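Local coordinates for probable endonuclease 4 (Thermotoga maritima, PDB 4HNO), which probably cleaves DNA at apurinic or apyrimidinic sites during base excision repair, leaving a 3'-hydroxyl and a 5'-terminal sugar phosphate, with a cluster of metal ions, at residues A[109-114]-A[142-147]. Numbering follows the deposited sequence.
Sequences LNIHPG and VVILLE. With ZN (zinc ion), chain B; MN (manganese (II) ion), chain E.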
loop_
_atom_site.group_PDB
_atom_site.type_symbol
_atom_site.label_atom_id
_atom_site.label_comp_id
_atom_site.label_asym_id
_atom_site.label_seq_id
_atom_site.Cartn_x
_atom_site.Cartn_y
_atom_site.Cartn_z
ATOM N N LEU A 109 7.607 -2.172 3.045
ATOM C CA LEU A 109 7.688 -2.165 1.587
ATOM C C LEU A 109 6.451 -2.874 1.059
ATOM O O LEU A 109 6.280 -4.080 1.265
ATOM C CB LEU A 109 8.964 -2.881 1.120
ATOM C CG LEU A 109 9.143 -2.977 -0.396
ATOM C CD1 LEU A 109 9.198 -1.618 -1.066
ATOM C CD2 LEU A 109 10.402 -3.755 -0.700
ATOM N N ASN A 110 5.592 -2.120 0.399
ATOM C CA ASN A 110 4.298 -2.588 -0.081
ATOM C C ASN A 110 4.399 -3.073 -1.515
ATOM O O ASN A 110 4.842 -2.319 -2.388
ATOM C CB ASN A 110 3.323 -1.416 0.014
ATOM C CG ASN A 110 1.950 -1.753 -0.514
ATOM O OD1 ASN A 110 1.078 -2.170 0.231
ATOM N ND2 ASN A 110 1.764 -1.580 -1.795
ATOM N N ILE A 111 3.936 -4.297 -1.764
ATOM C CA ILE A 111 3.964 -4.884 -3.092
ATOM C C ILE A 111 2.571 -5.356 -3.505
ATOM O O ILE A 111 1.763 -5.768 -2.701
ATOM C CB ILE A 111 4.962 -6.090 -3.162
ATOM C CG1 ILE A 111 4.438 -7.341 -2.436
ATOM C CG2 ILE A 111 6.334 -5.732 -2.639
ATOM C CD1 ILE A 111 5.197 -8.625 -2.795
ATOM N N HIS A 112 2.343 -5.350 -4.803
ATOM C CA HIS A 112 1.255 -6.125 -5.393
ATOM C C HIS A 112 1.788 -7.558 -5.564
ATOM O O HIS A 112 2.894 -7.745 -6.060
ATOM C CB HIS A 112 0.865 -5.566 -6.748
ATOM C CG HIS A 112 0.346 -4.169 -6.683
ATOM N ND1 HIS A 112 -0.285 -3.553 -7.727
ATOM C CD2 HIS A 112 0.308 -3.286 -5.665
ATOM C CE1 HIS A 112 -0.633 -2.326 -7.370
ATOM N NE2 HIS A 112 -0.238 -2.117 -6.133
ATOM N N PRO A 113 1.039 -8.561 -5.160
ATOM C CA PRO A 113 1.567 -9.929 -5.201
ATOM C C PRO A 113 2.137 -10.362 -6.537
ATOM O O PRO A 113 3.201 -10.994 -6.564
ATOM C CB PRO A 113 0.352 -10.767 -4.789
ATOM C CG PRO A 113 -0.402 -9.854 -3.853
ATOM C CD PRO A 113 -0.284 -8.500 -4.493
ATOM N N GLY A 114 1.443 -10.062 -7.617
ATOM C CA GLY A 114 1.909 -10.426 -8.932
ATOM C C GLY A 114 0.776 -10.900 -9.827
ATOM O O GLY A 114 -0.383 -11.002 -9.420
ATOM N N VAL A 142 12.924 -5.159 7.472
ATOM C CA VAL A 142 11.837 -4.612 6.695
ATOM C C VAL A 142 10.721 -5.644 6.595
ATOM O O VAL A 142 10.977 -6.832 6.377
ATOM C CB VAL A 142 12.338 -4.191 5.292
ATOM C CG1 VAL A 142 11.194 -3.726 4.405
ATOM C CG2 VAL A 142 13.387 -3.102 5.404
ATOM N N VAL A 143 9.495 -5.164 6.741
ATOM C CA VAL A 143 8.287 -5.953 6.589
ATOM C C VAL A 143 7.696 -5.677 5.218
ATOM O O VAL A 143 7.543 -4.521 4.832
ATOM C CB VAL A 143 7.289 -5.568 7.705
ATOM C CG1 VAL A 143 5.915 -6.193 7.484
ATOM C CG2 VAL A 143 7.853 -5.968 9.076
ATOM N N ILE A 144 7.385 -6.748 4.491
ATOM C CA ILE A 144 6.721 -6.635 3.205
ATOM C C ILE A 144 5.218 -6.629 3.428
ATOM O O ILE A 144 4.680 -7.492 4.133
ATOM C CB ILE A 144 7.159 -7.757 2.268
ATOM C CG1 ILE A 144 8.645 -7.527 1.924
ATOM C CG2 ILE A 144 6.296 -7.783 1.015
ATOM C CD1 ILE A 144 9.313 -8.576 1.095
ATOM N N LEU A 145 4.546 -5.650 2.834
ATOM C CA LEU A 145 3.088 -5.565 2.879
ATOM C C LEU A 145 2.545 -6.085 1.554
ATOM O O LEU A 145 2.970 -5.639 0.492
ATOM C CB LEU A 145 2.621 -4.130 3.096
ATOM C CG LEU A 145 3.202 -3.452 4.331
ATOM C CD1 LEU A 145 2.682 -2.027 4.457
ATOM C CD2 LEU A 145 2.896 -4.249 5.584
ATOM N N LEU A 146 1.598 -7.015 1.635
ATOM C CA LEU A 146 0.872 -7.473 0.465
ATOM C C LEU A 146 -0.381 -6.624 0.335
ATOM O O LEU A 146 -1.184 -6.556 1.271
ATOM C CB LEU A 146 0.467 -8.929 0.599
ATOM C CG LEU A 146 1.577 -9.913 0.894
ATOM C CD1 LEU A 146 1.005 -11.311 1.062
ATOM C CD2 LEU A 146 2.650 -9.886 -0.180
ATOM N N GLU A 147 -0.543 -5.990 -0.821
ATOM C CA GLU A 147 -1.690 -5.146 -1.113
ATOM C C GLU A 147 -2.701 -5.914 -1.949
ATOM O O GLU A 147 -2.340 -6.588 -2.905
ATOM C CB GLU A 147 -1.211 -3.920 -1.871
ATOM C CG GLU A 147 -2.309 -2.920 -2.140
ATOM C CD GLU A 147 -1.934 -1.816 -3.079
ATOM O OE1 GLU A 147 -2.860 -1.170 -3.618
ATOM O OE2 GLU A 147 -0.721 -1.554 -3.255
HETATM ZN ZN ZN B . -0.242 -0.535 -4.933
HETATM MN MN MN E . -2.935 0.969 -3.795
HETATM O O HOH W 1 -1.508 0.894 -5.122
#
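Leu109 and Ile111 exchange four backbone hydrogen bonds with Val143, Leu145 and Glu147, the staggered pattern of parallel strands, whose axes diverge by 30°. Leu109 N donates to Val143 O and Leu109 O accepts from Leu145 N; two residues on, Ile111 N meets Leu145 O at 2.8 Å in a nearly straight bond, and Ile111 O takes Glu147 N. Asn110, donating no backbone bond to this neighbour, brings its CA-H within 3.4 Å of Leu145 O.

Side chains alternate between two faces. On the outer one, Ile111 and Leu146 lie alongside each other, with Ile111 CG1 3.8 Å from Leu146 CD2, while the CG2 branch of Ile144 packs obliquely on the same CG1. Leu132 of helix 121-136 covers both isoleucines.

The inner face carries Leu145 beside Asn110 and turns polar toward the strand ends. Asn110 ND2 gives a hydrogen bond of 2.9 Å to Glu147 OE2, which it meets on the anti side, 22° out of the carboxylate plane; Asn110 OD1 is held by Thr179, so both ends of the amide are engaged and its rotation is fixed. With CG anti to the backbone N (chi1 -176°) and an extended chain beyond, Glu147 carries its carboxylate out to two metals: OE2 binds the zinc at 2.0 Å and OE1 the manganese at 2.1 Å, with water 1 bridging the pair. His112 comes alongside, its ring almost perpendicular to the carboxylate, and NE2 reaches the same zinc at 2.0 Å. His72 adds a further zinc ligand; Asp181, His218 and Glu263 complete the protein ligands of the manganese.

The pair thus exemplifies a beta-alpha-beta unit of a TIM barrel, the two parallel strands joined through helix 121-136; the C-terminal ends of the barrel strands present the clustered metal site of the endonuclease IV family.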